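Local coordinates for protein peptidase S15/CocE/NonD (Thaumarchaeota archaeon SCGC AB-539-E09, PDB 4PF1) that probably acts as a serine aminopeptidase of the S15 (X-Pro dipeptidyl-peptidase) family, cleaving peptides with an alpha/beta-hydrolase catalytic domain, at residues A[501-506]-A[574-579]; A[530-535]-A[582-587]; A[426-431]-A[469-474]; A[491-496]-A[552-557]; A[430-435]-A[587-592]. All blocks are in the same frame, centred on the assembly; numbering follows the deposited sequence.

Contact 1: residues A[501-506]-A[574-579]; sequences ADWVVK and VQVQSS
Val-504 and Gln-577 form a hydrogen-bonded pair of an antiparallel sheet, as do Lys-506 and Gln-575; the segment axes, 4.8 Å apart, run at 166°. The bond from Val-504 N to Gln-577 O is nearly straight (N-H...O 170°), and Gln-577 N bonds Val-504 O in return. Between these pairs, Val-576 CA lies 3.3 Å from Val-504 O in a CA-H...O contact.

Apolar packing divides between the two faces. Val-504 CB rests on Gln-577 CG at 3.6 Å, while on the opposite face Val-505 CG2 meets Val-576 CG2 and Val-576 CG1 reaches the edge of the Trp-503 ring.

Three polar side chains, of Lys-506, Gln-575 and Gln-577, gather on the Val-504 face. The extended Lys-506 chain carries NZ to Gln-577 OE1 at 2.8 Å, arriving from above the amide's carbonyl plane, and to Gln-575 OE1 at 3.3 Å; Gln-461 OE1 is a further acceptor for NZ, and Thr-464 also bonds Gln-575 OE1. Gln-577 CG sits between the backbone N and carbonyl carbon (chi1 54°), which lays it against Val-504; beyond it NE2 bonds Ser-579 O at 2.7 Å. A leucine in place of Gln-577 would probably leave Lys-506 NZ without its shorter amide bond here and Ser-579 O without this donor.

The buried ammonium is thus held by neutral amide oxygens, which probably spread its charge without a carboxylate among these partners.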
# COMPACT_ATOMS: atom_id res chain seq x y z
N ALA A 501 39.59 7.59 16.53
CA ALA A 501 38.68 6.58 15.97
C ALA A 501 37.36 6.55 16.67
O ALA A 501 37.29 6.80 17.87
CB ALA A 501 39.31 5.19 16.04
N ASP A 502 36.30 6.20 15.93
CA ASP A 502 34.97 5.95 16.47
C ASP A 502 34.76 4.45 16.45
O ASP A 502 35.19 3.79 15.51
CB ASP A 502 33.88 6.64 15.62
CG ASP A 502 33.66 8.11 15.94
OD1 ASP A 502 34.20 8.58 16.96
OD2 ASP A 502 32.95 8.78 15.17
N TRP A 503 34.14 3.90 17.50
CA TRP A 503 33.89 2.47 17.55
C TRP A 503 32.40 2.22 17.78
O TRP A 503 31.86 2.60 18.82
CB TRP A 503 34.76 1.77 18.61
CG TRP A 503 36.24 1.97 18.43
CD1 TRP A 503 37.03 2.86 19.08
CD2 TRP A 503 37.09 1.27 17.50
NE1 TRP A 503 38.33 2.75 18.65
CE2 TRP A 503 38.39 1.78 17.67
CE3 TRP A 503 36.88 0.24 16.57
CZ2 TRP A 503 39.49 1.31 16.94
CZ3 TRP A 503 37.97 -0.23 15.84
CH2 TRP A 503 39.25 0.31 16.02
N VAL A 504 31.74 1.64 16.77
CA VAL A 504 30.31 1.30 16.81
C VAL A 504 30.19 -0.18 17.16
O VAL A 504 30.78 -1.02 16.48
CB VAL A 504 29.59 1.63 15.47
CG1 VAL A 504 28.11 1.29 15.54
CG2 VAL A 504 29.79 3.08 15.06
N VAL A 505 29.44 -0.50 18.23
CA VAL A 505 29.21 -1.88 18.63
C VAL A 505 27.72 -2.16 18.54
O VAL A 505 26.93 -1.43 19.13
CB VAL A 505 29.79 -2.22 20.05
CG1 VAL A 505 29.50 -3.67 20.43
CG2 VAL A 505 31.29 -1.94 20.11
N LYS A 506 27.33 -3.21 17.78
CA LYS A 506 25.92 -3.59 17.63
C LYS A 506 25.66 -5.00 18.12
O LYS A 506 26.41 -5.92 17.78
CB LYS A 506 25.49 -3.52 16.15
CG LYS A 506 25.84 -2.26 15.40
CD LYS A 506 25.33 -2.40 13.98
CE LYS A 506 26.02 -1.49 13.02
NZ LYS A 506 25.85 -1.96 11.61
N VAL A 574 27.23 -9.92 16.71
CA VAL A 574 27.96 -8.72 17.08
C VAL A 574 28.57 -8.12 15.80
O VAL A 574 29.26 -8.83 15.05
CB VAL A 574 29.03 -8.98 18.19
CG1 VAL A 574 29.96 -7.77 18.36
CG2 VAL A 574 28.36 -9.33 19.51
N GLN A 575 28.28 -6.84 15.53
CA GLN A 575 28.84 -6.11 14.39
C GLN A 575 29.65 -4.92 14.90
O GLN A 575 29.19 -4.22 15.81
CB GLN A 575 27.75 -5.66 13.41
CG GLN A 575 27.29 -6.77 12.46
CD GLN A 575 26.30 -6.31 11.41
OE1 GLN A 575 26.26 -5.14 11.00
NE2 GLN A 575 25.51 -7.24 10.90
N VAL A 576 30.88 -4.74 14.38
CA VAL A 576 31.75 -3.62 14.76
C VAL A 576 32.16 -2.82 13.50
O VAL A 576 32.60 -3.41 12.51
CB VAL A 576 32.98 -4.07 15.61
CG1 VAL A 576 34.06 -2.98 15.67
CG2 VAL A 576 32.56 -4.48 17.01
N GLN A 577 32.00 -1.49 13.55
CA GLN A 577 32.34 -0.58 12.46
C GLN A 577 32.92 0.73 13.03
O GLN A 577 32.93 0.91 14.25
CB GLN A 577 31.14 -0.33 11.54
CG GLN A 577 29.88 0.16 12.24
CD GLN A 577 28.68 0.14 11.34
OE1 GLN A 577 28.27 -0.90 10.83
NE2 GLN A 577 28.08 1.30 11.12
N SER A 578 33.42 1.64 12.15
CA SER A 578 34.07 2.87 12.60
C SER A 578 33.36 4.17 12.16
O SER A 578 33.91 5.27 12.34
CB SER A 578 35.52 2.89 12.14
OG SER A 578 36.32 2.00 12.89
N SER A 579 32.14 4.06 11.62
CA SER A 579 31.32 5.20 11.20
C SER A 579 29.84 4.82 11.20
O SER A 579 29.50 3.64 11.05
CB SER A 579 31.75 5.72 9.83
OG SER A 579 31.78 4.69 8.85
O HOH W 1 36.52 6.27 13.03

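Contact 2: residues A[530-535]-A[582-587]; sequences ADIFRG and PLYDRN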
# COMPACT_ATOMS: atom_id res chain seq x y z
N ALA A 530 22.64 -1.16 20.32
CA ALA A 530 23.82 -0.66 19.65
C ALA A 530 24.17 0.76 20.08
O ALA A 530 23.28 1.57 20.33
CB ALA A 530 23.61 -0.69 18.14
N ASP A 531 25.47 1.07 20.15
CA ASP A 531 25.94 2.41 20.46
C ASP A 531 27.32 2.68 19.88
O ASP A 531 27.94 1.79 19.28
CB ASP A 531 25.90 2.72 21.97
CG ASP A 531 25.28 4.08 22.26
OD1 ASP A 531 25.53 5.03 21.47
OD2 ASP A 531 24.52 4.19 23.24
N ILE A 532 27.78 3.93 20.01
CA ILE A 532 29.05 4.41 19.45
C ILE A 532 29.89 5.08 20.54
O ILE A 532 29.34 5.72 21.45
CB ILE A 532 28.76 5.38 18.25
CG1 ILE A 532 30.06 5.92 17.59
CG2 ILE A 532 27.79 6.51 18.65
CD1 ILE A 532 29.86 6.64 16.24
N PHE A 533 31.21 4.95 20.44
CA PHE A 533 32.14 5.58 21.36
C PHE A 533 33.18 6.39 20.57
O PHE A 533 33.82 5.84 19.68
CB PHE A 533 32.84 4.52 22.25
CG PHE A 533 33.60 5.08 23.43
CD1 PHE A 533 34.81 5.73 23.26
CD2 PHE A 533 33.11 4.91 24.73
CE1 PHE A 533 35.51 6.25 24.36
CE2 PHE A 533 33.82 5.41 25.82
CZ PHE A 533 35.01 6.08 25.63
N ARG A 534 33.34 7.68 20.91
CA ARG A 534 34.36 8.52 20.27
C ARG A 534 35.68 8.31 21.01
O ARG A 534 35.81 8.72 22.17
CB ARG A 534 33.93 10.00 20.22
CG ARG A 534 34.84 10.86 19.35
CD ARG A 534 34.06 11.89 18.56
NE ARG A 534 33.50 11.33 17.33
CZ ARG A 534 32.74 12.02 16.48
NH1 ARG A 534 32.43 13.28 16.73
NH2 ARG A 534 32.28 11.44 15.38
N GLY A 535 36.60 7.61 20.35
CA GLY A 535 37.90 7.17 20.87
C GLY A 535 38.78 8.18 21.57
O GLY A 535 39.56 7.80 22.44
N PRO A 582 24.76 9.64 7.99
CA PRO A 582 25.14 11.00 8.41
C PRO A 582 24.68 11.40 9.81
O PRO A 582 24.96 12.52 10.23
CB PRO A 582 24.47 11.87 7.35
CG PRO A 582 23.20 11.13 7.03
CD PRO A 582 23.51 9.66 7.20
N LEU A 583 23.96 10.50 10.53
CA LEU A 583 23.48 10.76 11.90
C LEU A 583 24.63 11.26 12.77
O LEU A 583 24.52 12.32 13.38
CB LEU A 583 22.82 9.50 12.51
CG LEU A 583 22.29 9.59 13.96
CD1 LEU A 583 21.36 10.82 14.16
CD2 LEU A 583 21.55 8.33 14.35
N TYR A 584 25.77 10.55 12.75
CA TYR A 584 26.97 10.96 13.47
C TYR A 584 27.98 11.53 12.49
O TYR A 584 28.13 10.99 11.39
CB TYR A 584 27.58 9.78 14.24
CG TYR A 584 26.70 9.30 15.37
CD1 TYR A 584 25.78 8.28 15.17
CD2 TYR A 584 26.76 9.89 16.63
CE1 TYR A 584 24.94 7.85 16.20
CE2 TYR A 584 25.95 9.45 17.67
CZ TYR A 584 25.02 8.44 17.45
OH TYR A 584 24.21 8.02 18.46
N ASP A 585 28.68 12.62 12.87
CA ASP A 585 29.72 13.17 12.00
C ASP A 585 30.92 12.20 11.97
O ASP A 585 31.09 11.41 12.90
CB ASP A 585 30.14 14.59 12.44
CG ASP A 585 30.78 14.73 13.81
OD1 ASP A 585 30.66 13.79 14.62
OD2 ASP A 585 31.36 15.79 14.08
N ARG A 586 31.69 12.22 10.88
CA ARG A 586 32.82 11.30 10.73
C ARG A 586 33.96 11.65 11.64
O ARG A 586 34.30 12.83 11.80
CB ARG A 586 33.36 11.33 9.29
CG ARG A 586 32.36 10.96 8.22
CD ARG A 586 32.87 11.35 6.84
NE ARG A 586 33.19 12.78 6.75
CZ ARG A 586 34.19 13.28 6.03
NH1 ARG A 586 34.98 12.47 5.33
NH2 ARG A 586 34.41 14.58 6.00
N ASN A 587 34.61 10.62 12.19
CA ASN A 587 35.84 10.81 12.93
C ASN A 587 36.95 10.95 11.87
O ASN A 587 37.00 10.13 10.95
CB ASN A 587 36.11 9.65 13.89
CG ASN A 587 37.21 9.94 14.88
OD1 ASN A 587 38.37 10.14 14.52
ND2 ASN A 587 36.86 9.97 16.15
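Arg-534 and Asp-585 form a salt bridge between the last residue of strand 530-534 and the irregular segment 582-587, within the C-terminal non-catalytic domain of the S15 family, probably a jelly-roll-like beta sandwich. The strand lies at the margin of an antiparallel sheet, and the loop runs past its side chains without a backbone pairing: the nearest CA atoms, those of Arg-534 and Asn-587, are 7.8 Å apart.

From CB, the arginine first sets CG opposite the backbone N (chi1 -170°), with Asn-587 ND2 3.9 Å from CG. Bends at chi2 and chi3 then turn the chain past the same amide, whose ND2 is bonded to Asp-502 OD1 and Asp-500 OD1: NE lies 3.8 Å from Asn-587 ND2, while the guanidinium and amide planes stand 80° apart. Beyond CZ the group is end-on to the aspartate, both terminal nitrogens sharing one oxygen. NH1 reaches Asp-585 OD1 at 2.8 Å on its syn side, and NH2 reaches the same OD1 at 3.0 Å from above the carboxylate plane. NH2 also makes a weak bond to Asp-585 O, at the guanidinium edge, and a second salt bridge to Asp-502. The cation's charge is probably shared between the two carboxylates, linking the loop to strand 502-510.

Two residues back, Ile-532 supplies the apolar part. Strand 201-202, from the S15 catalytic region of the sequence, packs beside both segments, and Tyr-584 OH bonds Arg-203 NH1. Ile-532 CG2 stands over one face of the Tyr-584 ring in a CH-pi contact, 3.8 Å from its centroid and displaced toward CZ and CE2.

Contact 3: residues A[426-431]-A[469-474]; sequences DEYVSD and DVLVWA
The Trp-473 indole presents its NE1 edge to Asp-426 OD2, which lies in the ring plane at 3.0 Å from NE1, whereas the backbone carbon of Leu-471 lies over one indole face near the rim. From the carboxylate's side, however, NE1 comes from above its plane, 59° out, with a bent N-H...O angle of 141°. With Tyr-428 CG between the backbone N and the carbonyl carbon (chi1 74°), the Tyr-428 ring obliquely meets Leu-471 CG, 3.4 Å from CD1, and Asp-469 O, 3.3 Å from CD2.

Leu-471 fills the middle, with CD1 3.8 Å from Asp-426 CB. A water accepts from Asp-431 N and lies 2.7 Å from Asp-469 OD2, to which it can donate; the Asp-469 carboxylate is salt-bridged to Arg-467.

Strands 426-430 and 471-474, whose axes come no closer than 8.5 Å, belong to different sheets of the C-terminal domain, and no backbone hydrogen bond joins the segments directly. Asp-426 OD2 also forms a salt bridge with Arg-612, and Tyr-428 OH bonds Ser-578. Nearby, Lys-434 of the second subunit bonds Val-470 O. With Arg-612 beside it, Asp-426 is probably ionised, which would strengthen its hold on the indole N-H.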
# COMPACT_ATOMS: atom_id res chain seq x y z
N ASP A 426 40.90 -9.48 14.21
CA ASP A 426 40.17 -9.32 12.96
C ASP A 426 40.47 -7.93 12.43
O ASP A 426 40.42 -6.96 13.19
CB ASP A 426 38.67 -9.55 13.15
CG ASP A 426 38.35 -10.94 13.64
OD1 ASP A 426 38.55 -11.91 12.87
OD2 ASP A 426 37.96 -11.07 14.82
N GLU A 427 40.86 -7.84 11.15
CA GLU A 427 41.30 -6.58 10.55
C GLU A 427 40.35 -6.07 9.47
O GLU A 427 39.76 -6.85 8.73
CB GLU A 427 42.70 -6.77 9.96
CG GLU A 427 43.43 -5.49 9.63
CD GLU A 427 44.79 -5.72 9.01
OE1 GLU A 427 44.85 -5.99 7.79
OE2 GLU A 427 45.80 -5.63 9.74
N TYR A 428 40.23 -4.73 9.38
CA TYR A 428 39.47 -4.02 8.34
C TYR A 428 40.00 -2.60 8.19
O TYR A 428 40.63 -2.06 9.11
CB TYR A 428 37.95 -4.02 8.62
CG TYR A 428 37.49 -3.11 9.74
CD1 TYR A 428 37.58 -3.50 11.07
CD2 TYR A 428 36.88 -1.89 9.46
CE1 TYR A 428 37.07 -2.71 12.09
CE2 TYR A 428 36.40 -1.07 10.48
CZ TYR A 428 36.49 -1.49 11.80
OH TYR A 428 36.02 -0.69 12.81
N VAL A 429 39.74 -1.98 7.03
CA VAL A 429 40.16 -0.62 6.76
C VAL A 429 38.93 0.29 6.78
O VAL A 429 37.96 0.05 6.04
CB VAL A 429 40.97 -0.48 5.44
CG1 VAL A 429 41.35 0.97 5.17
CG2 VAL A 429 42.21 -1.37 5.46
N SER A 430 38.96 1.33 7.63
CA SER A 430 37.89 2.31 7.70
C SER A 430 38.27 3.54 6.90
O SER A 430 39.29 4.19 7.19
CB SER A 430 37.60 2.67 9.15
OG SER A 430 36.73 3.80 9.23
N ASP A 431 37.48 3.85 5.86
CA ASP A 431 37.75 4.97 4.98
C ASP A 431 36.75 6.11 5.23
O ASP A 431 35.57 5.99 4.86
CB ASP A 431 37.71 4.51 3.50
CG ASP A 431 38.07 5.57 2.47
OD1 ASP A 431 38.56 6.65 2.87
OD2 ASP A 431 37.87 5.31 1.27
N ASP A 469 34.37 -3.05 5.33
CA ASP A 469 34.77 -2.10 6.37
C ASP A 469 33.93 -2.31 7.67
O ASP A 469 33.81 -1.40 8.49
CB ASP A 469 34.66 -0.64 5.86
CG ASP A 469 33.29 -0.21 5.36
OD1 ASP A 469 32.40 -1.09 5.22
OD2 ASP A 469 33.11 0.99 5.06
N VAL A 470 33.37 -3.53 7.83
CA VAL A 470 32.55 -3.92 8.99
C VAL A 470 32.98 -5.33 9.44
O VAL A 470 33.22 -6.19 8.60
CB VAL A 470 31.01 -3.87 8.67
CG1 VAL A 470 30.17 -4.36 9.85
CG2 VAL A 470 30.57 -2.48 8.23
N LEU A 471 33.10 -5.55 10.77
CA LEU A 471 33.44 -6.87 11.31
C LEU A 471 32.19 -7.55 11.81
O LEU A 471 31.30 -6.87 12.34
CB LEU A 471 34.49 -6.79 12.42
CG LEU A 471 35.89 -6.30 12.04
CD1 LEU A 471 36.78 -6.27 13.25
CD2 LEU A 471 36.52 -7.16 10.94
N VAL A 472 32.08 -8.86 11.60
CA VAL A 472 30.88 -9.62 11.99
C VAL A 472 31.27 -10.90 12.75
O VAL A 472 32.21 -11.60 12.35
CB VAL A 472 29.99 -9.96 10.75
CG1 VAL A 472 28.64 -10.52 11.18
CG2 VAL A 472 29.79 -8.74 9.84
N TRP A 473 30.53 -11.20 13.83
CA TRP A 473 30.66 -12.42 14.63
C TRP A 473 29.27 -12.92 14.98
O TRP A 473 28.39 -12.10 15.29
CB TRP A 473 31.48 -12.19 15.92
CG TRP A 473 32.87 -11.67 15.69
CD1 TRP A 473 33.99 -12.40 15.46
CD2 TRP A 473 33.28 -10.30 15.73
NE1 TRP A 473 35.08 -11.57 15.34
CE2 TRP A 473 34.67 -10.27 15.50
CE3 TRP A 473 32.60 -9.08 15.95
CZ2 TRP A 473 35.40 -9.08 15.48
CZ3 TRP A 473 33.33 -7.91 15.93
CH2 TRP A 473 34.72 -7.91 15.72
N ALA A 474 29.04 -14.23 14.92
CA ALA A 474 27.73 -14.80 15.23
C ALA A 474 27.86 -16.18 15.85
O ALA A 474 28.76 -16.94 15.49
CB ALA A 474 26.88 -14.88 13.96
O HOH W 2 34.66 3.17 5.50

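Contact 4: residues A[491-496]-A[552-557]; sequences RLFAST and VLEYRI
Leu-492 CD2 lies 4.1 Å from Ile-557 CD1 and 4.2 Å from Tyr-555 CD1, and Ala-494 CB approaches Tyr-555 CE1; together these make the apolar centre of an antiparallel strand pair. The leucine reaches this spot with CG opposite the backbone N (chi1 179°), side by side with Ile-557 and pointing the same way. Trp-503, from the neighbouring sheet, packs against this face, so the pair contributes one wall of the domain's interlayer core.

On the other face Phe-493 and Glu-554 lie alongside each other. Glu-554 CG sits over the phenylalanine ring, 4.0 Å from its centroid, a CH-pi contact made by the aliphatic part of an acid, and Phe-493 CB meets Val-552 CG1.

Between these faces the backbone bonds join the two strands. Leu-492 and Tyr-555 exchange hydrogen bonds, the shorter being Tyr-555 N to Leu-492 O at 2.7 Å, and Ala-494 exchanges two with Leu-553. A water bonded to Tyr-555 OH also donates to Ala-494 O at 2.9 Å.

At the polar edge, Glu-554 OE2 is 3.8 Å from Arg-491 CG but 5.0 Å from Arg-491 NE, too far for a salt bridge; the arginine's NH1 instead pairs with Glu-621 and Asp-405. Glu-554 thus meets Phe-493 with its methylenes and carboxylate alike, while its charge probably adds only a weak, longer-range attraction to Arg-491.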
# COMPACT_ATOMS: atom_id res chain seq x y z
N ARG A 491 33.48 -4.82 26.07
CA ARG A 491 34.86 -4.72 26.50
C ARG A 491 35.69 -4.91 25.25
O ARG A 491 35.94 -6.04 24.84
CB ARG A 491 35.19 -5.75 27.60
CG ARG A 491 36.53 -5.49 28.29
CD ARG A 491 36.79 -6.48 29.40
NE ARG A 491 37.15 -7.80 28.90
CZ ARG A 491 36.38 -8.88 29.02
NH1 ARG A 491 35.21 -8.81 29.65
NH2 ARG A 491 36.78 -10.05 28.52
N LEU A 492 35.98 -3.80 24.57
CA LEU A 492 36.64 -3.83 23.28
C LEU A 492 38.13 -3.53 23.38
O LEU A 492 38.52 -2.47 23.88
CB LEU A 492 35.96 -2.83 22.32
CG LEU A 492 36.56 -2.70 20.92
CD1 LEU A 492 36.10 -3.85 20.02
CD2 LEU A 492 36.20 -1.37 20.30
N PHE A 493 38.96 -4.46 22.88
CA PHE A 493 40.40 -4.28 22.78
C PHE A 493 40.70 -4.06 21.31
O PHE A 493 40.55 -4.98 20.50
CB PHE A 493 41.15 -5.50 23.34
CG PHE A 493 41.07 -5.66 24.84
CD1 PHE A 493 42.00 -5.05 25.67
CD2 PHE A 493 40.07 -6.44 25.41
CE1 PHE A 493 41.93 -5.22 27.06
CE2 PHE A 493 39.98 -6.58 26.80
CZ PHE A 493 40.92 -5.98 27.61
N ALA A 494 41.00 -2.81 20.94
CA ALA A 494 41.19 -2.47 19.54
C ALA A 494 42.39 -1.56 19.30
O ALA A 494 42.74 -0.74 20.14
CB ALA A 494 39.93 -1.82 18.99
N SER A 495 43.00 -1.70 18.11
CA SER A 495 44.11 -0.86 17.67
C SER A 495 43.75 -0.18 16.35
O SER A 495 43.01 -0.75 15.54
CB SER A 495 45.39 -1.68 17.53
OG SER A 495 45.33 -2.57 16.43
N THR A 496 44.26 1.03 16.14
CA THR A 496 44.07 1.78 14.89
C THR A 496 45.42 2.31 14.42
O THR A 496 46.27 2.64 15.24
CB THR A 496 43.03 2.92 15.07
OG1 THR A 496 42.97 3.67 13.85
CG2 THR A 496 43.36 3.86 16.23
N VAL A 552 47.26 -1.62 20.95
CA VAL A 552 46.01 -2.28 21.35
C VAL A 552 45.50 -1.61 22.62
O VAL A 552 46.13 -1.72 23.67
CB VAL A 552 46.16 -3.82 21.53
CG1 VAL A 552 44.79 -4.49 21.68
CG2 VAL A 552 46.94 -4.44 20.37
N LEU A 553 44.38 -0.87 22.50
CA LEU A 553 43.81 -0.13 23.63
C LEU A 553 42.45 -0.69 24.05
O LEU A 553 41.68 -1.16 23.21
CB LEU A 553 43.68 1.37 23.29
CG LEU A 553 44.98 2.09 22.91
CD1 LEU A 553 44.69 3.39 22.20
CD2 LEU A 553 45.86 2.34 24.13
N GLU A 554 42.16 -0.61 25.36
CA GLU A 554 40.91 -1.10 25.94
C GLU A 554 39.86 0.00 25.99
O GLU A 554 40.14 1.12 26.44
CB GLU A 554 41.17 -1.66 27.36
CG GLU A 554 39.98 -2.38 27.97
CD GLU A 554 40.18 -2.95 29.36
OE1 GLU A 554 41.34 -2.98 29.84
OE2 GLU A 554 39.18 -3.37 29.97
N TYR A 555 38.63 -0.33 25.57
CA TYR A 555 37.47 0.55 25.57
C TYR A 555 36.33 -0.08 26.35
O TYR A 555 36.09 -1.29 26.23
CB TYR A 555 36.99 0.83 24.12
CG TYR A 555 38.02 1.51 23.25
CD1 TYR A 555 38.98 0.77 22.57
CD2 TYR A 555 38.00 2.89 23.07
CE1 TYR A 555 39.93 1.39 21.76
CE2 TYR A 555 38.94 3.52 22.25
CZ TYR A 555 39.91 2.77 21.61
OH TYR A 555 40.83 3.38 20.81
N ARG A 556 35.63 0.72 27.15
CA ARG A 556 34.45 0.27 27.88
C ARG A 556 33.25 0.96 27.26
O ARG A 556 33.14 2.18 27.34
CB ARG A 556 34.57 0.56 29.39
CG ARG A 556 33.73 -0.38 30.25
CD ARG A 556 33.64 0.09 31.69
NE ARG A 556 32.37 0.74 31.98
CZ ARG A 556 31.36 0.15 32.62
NH1 ARG A 556 31.48 -1.09 33.07
NH2 ARG A 556 30.23 0.81 32.83
N ILE A 557 32.42 0.20 26.53
CA ILE A 557 31.27 0.78 25.83
C ILE A 557 29.96 0.19 26.36
O ILE A 557 29.52 -0.88 25.91
CB ILE A 557 31.39 0.64 24.27
CG1 ILE A 557 32.79 1.06 23.76
CG2 ILE A 557 30.29 1.44 23.56
CD1 ILE A 557 33.19 0.44 22.40
O HOH W 3 42.69 2.04 19.45

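Contact 5: residues A[430-435]-A[587-592]; sequences SDPAKP and NPQTFV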
# COMPACT_ATOMS: atom_id res chain seq x y z
N SER A 430 38.96 1.33 7.63
CA SER A 430 37.89 2.31 7.70
C SER A 430 38.27 3.54 6.90
O SER A 430 39.29 4.19 7.19
CB SER A 430 37.60 2.67 9.15
OG SER A 430 36.73 3.80 9.23
N ASP A 431 37.48 3.85 5.86
CA ASP A 431 37.75 4.97 4.98
C ASP A 431 36.75 6.11 5.23
O ASP A 431 35.57 5.99 4.86
CB ASP A 431 37.71 4.51 3.50
CG ASP A 431 38.07 5.57 2.47
OD1 ASP A 431 38.56 6.65 2.87
OD2 ASP A 431 37.87 5.31 1.27
N PRO A 432 37.21 7.26 5.80
CA PRO A 432 36.28 8.38 6.05
C PRO A 432 35.70 8.99 4.76
O PRO A 432 34.67 9.66 4.83
CB PRO A 432 37.15 9.40 6.80
CG PRO A 432 38.30 8.59 7.34
CD PRO A 432 38.56 7.56 6.30
N ALA A 433 36.33 8.74 3.59
CA ALA A 433 35.80 9.22 2.30
C ALA A 433 34.58 8.38 1.89
O ALA A 433 33.74 8.84 1.12
CB ALA A 433 36.88 9.15 1.22
N LYS A 434 34.46 7.16 2.46
CA LYS A 434 33.32 6.26 2.25
C LYS A 434 32.72 5.83 3.62
O LYS A 434 32.88 4.67 4.02
CB LYS A 434 33.73 5.04 1.41
CG LYS A 434 33.83 5.32 -0.08
CD LYS A 434 34.35 4.12 -0.83
CE LYS A 434 34.20 4.27 -2.31
NZ LYS A 434 35.04 3.30 -3.05
N PRO A 435 32.08 6.76 4.39
CA PRO A 435 31.55 6.35 5.69
C PRO A 435 30.39 5.36 5.56
O PRO A 435 29.64 5.40 4.58
CB PRO A 435 31.08 7.66 6.32
CG PRO A 435 30.83 8.57 5.17
CD PRO A 435 31.80 8.18 4.11
N ASN A 587 34.61 10.62 12.19
CA ASN A 587 35.84 10.81 12.93
C ASN A 587 36.95 10.95 11.87
O ASN A 587 37.00 10.13 10.95
CB ASN A 587 36.11 9.65 13.89
CG ASN A 587 37.21 9.94 14.88
OD1 ASN A 587 38.37 10.14 14.52
ND2 ASN A 587 36.86 9.97 16.15
N PRO A 588 37.79 12.01 11.93
CA PRO A 588 38.84 12.18 10.90
C PRO A 588 39.84 11.03 10.87
O PRO A 588 40.46 10.78 9.84
CB PRO A 588 39.51 13.50 11.28
CG PRO A 588 38.54 14.19 12.19
CD PRO A 588 37.83 13.11 12.92
N GLN A 589 39.98 10.31 12.01
CA GLN A 589 40.89 9.17 12.22
C GLN A 589 42.36 9.65 12.37
O GLN A 589 43.28 8.85 12.46
CB GLN A 589 40.71 8.05 11.18
CG GLN A 589 39.28 7.49 11.22
CD GLN A 589 38.99 6.29 10.37
OE1 GLN A 589 38.02 5.57 10.62
NE2 GLN A 589 39.75 6.08 9.30
N THR A 590 42.53 10.98 12.48
CA THR A 590 43.76 11.68 12.88
C THR A 590 43.31 12.65 13.96
O THR A 590 42.20 13.19 13.84
CB THR A 590 44.51 12.36 11.71
OG1 THR A 590 43.77 13.48 11.22
CG2 THR A 590 44.86 11.40 10.58
N PHE A 591 44.10 12.82 15.03
CA PHE A 591 43.69 13.70 16.13
C PHE A 591 43.70 15.18 15.74
O PHE A 591 44.72 15.70 15.28
CB PHE A 591 44.55 13.47 17.38
CG PHE A 591 44.06 14.23 18.60
CD1 PHE A 591 42.98 13.76 19.34
CD2 PHE A 591 44.66 15.42 18.98
CE1 PHE A 591 42.52 14.47 20.46
CE2 PHE A 591 44.19 16.13 20.09
CZ PHE A 591 43.13 15.65 20.82
N VAL A 592 42.56 15.85 15.96
CA VAL A 592 42.36 17.30 15.75
C VAL A 592 41.82 17.91 17.07
O VAL A 592 41.19 17.18 17.84
CB VAL A 592 41.43 17.63 14.53
CG1 VAL A 592 42.07 17.18 13.22
CG2 VAL A 592 40.03 17.03 14.70
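Gln-589 meets Ser-430 with both ends of its amide. Ser-430 OG donates to Gln-589 OE1 at 2.6 Å, in the carbonyl plane and on a lone pair, while Gln-589 NE2 returns a bond to Ser-430 O at 2.9 Å. This second bond is nearly straight (N-H...O 166°) and lies close to the amide's own plane, although NE2 comes in above the plane of the serine carbonyl. With OG anti to the backbone N (chi1 169°), beside the carbonyl carbon, Ser-430 offers OG and O together to the end of the extended glutamine chain. Pro-432 adds CG, 3.5 Å from Gln-589 NE2.

With an alanine in place of Gln-589, Ser-430 OG and O would probably lose these mates and a gap would open beside the Pro-432 ring.

Each segment is shaped by an Asx turn. Asp-431 OD1 accepts from Ala-433 N at 3.1 Å, within a type I beta turn closed by Lys-434 N bonding to Asp-431 O; across the contact, Asn-587 OD1 takes Gln-589 N at 3.0 Å on an in-plane lone pair, helping to place the glutamine, whose backbone has a positive phi (75°).

Further out, Gln-589 NE2 also donates to Arg-604 O, and Asp-431 packs on Thr-468 of the second subunit.

How the contacts relate
All five contacts lie in the C-terminal non-catalytic domain, on one side of the chain's centre. Contact 1 pairs the two inner strands of a four-stranded antiparallel sheet; its outer strands, 525-534 and 471-474, enter contacts 2 and 3. Contact 4 belongs to the domain's other antiparallel sheet, its centre about 11 Å from that of contact 1, and contact 3 spans the two sheets. Along the chain, contact 3 closes before contacts 1, 2 and 4, whose segments alternate; contact 5 encloses those three, sharing Asn-587 with contact 2 and Ser-430 and Asp-431 with contact 3. Distant strands thus interlock in one unit, set by contact 2 beside strand 201-202 of the probable catalytic region; contacts 3 and 5 touch the second subunit.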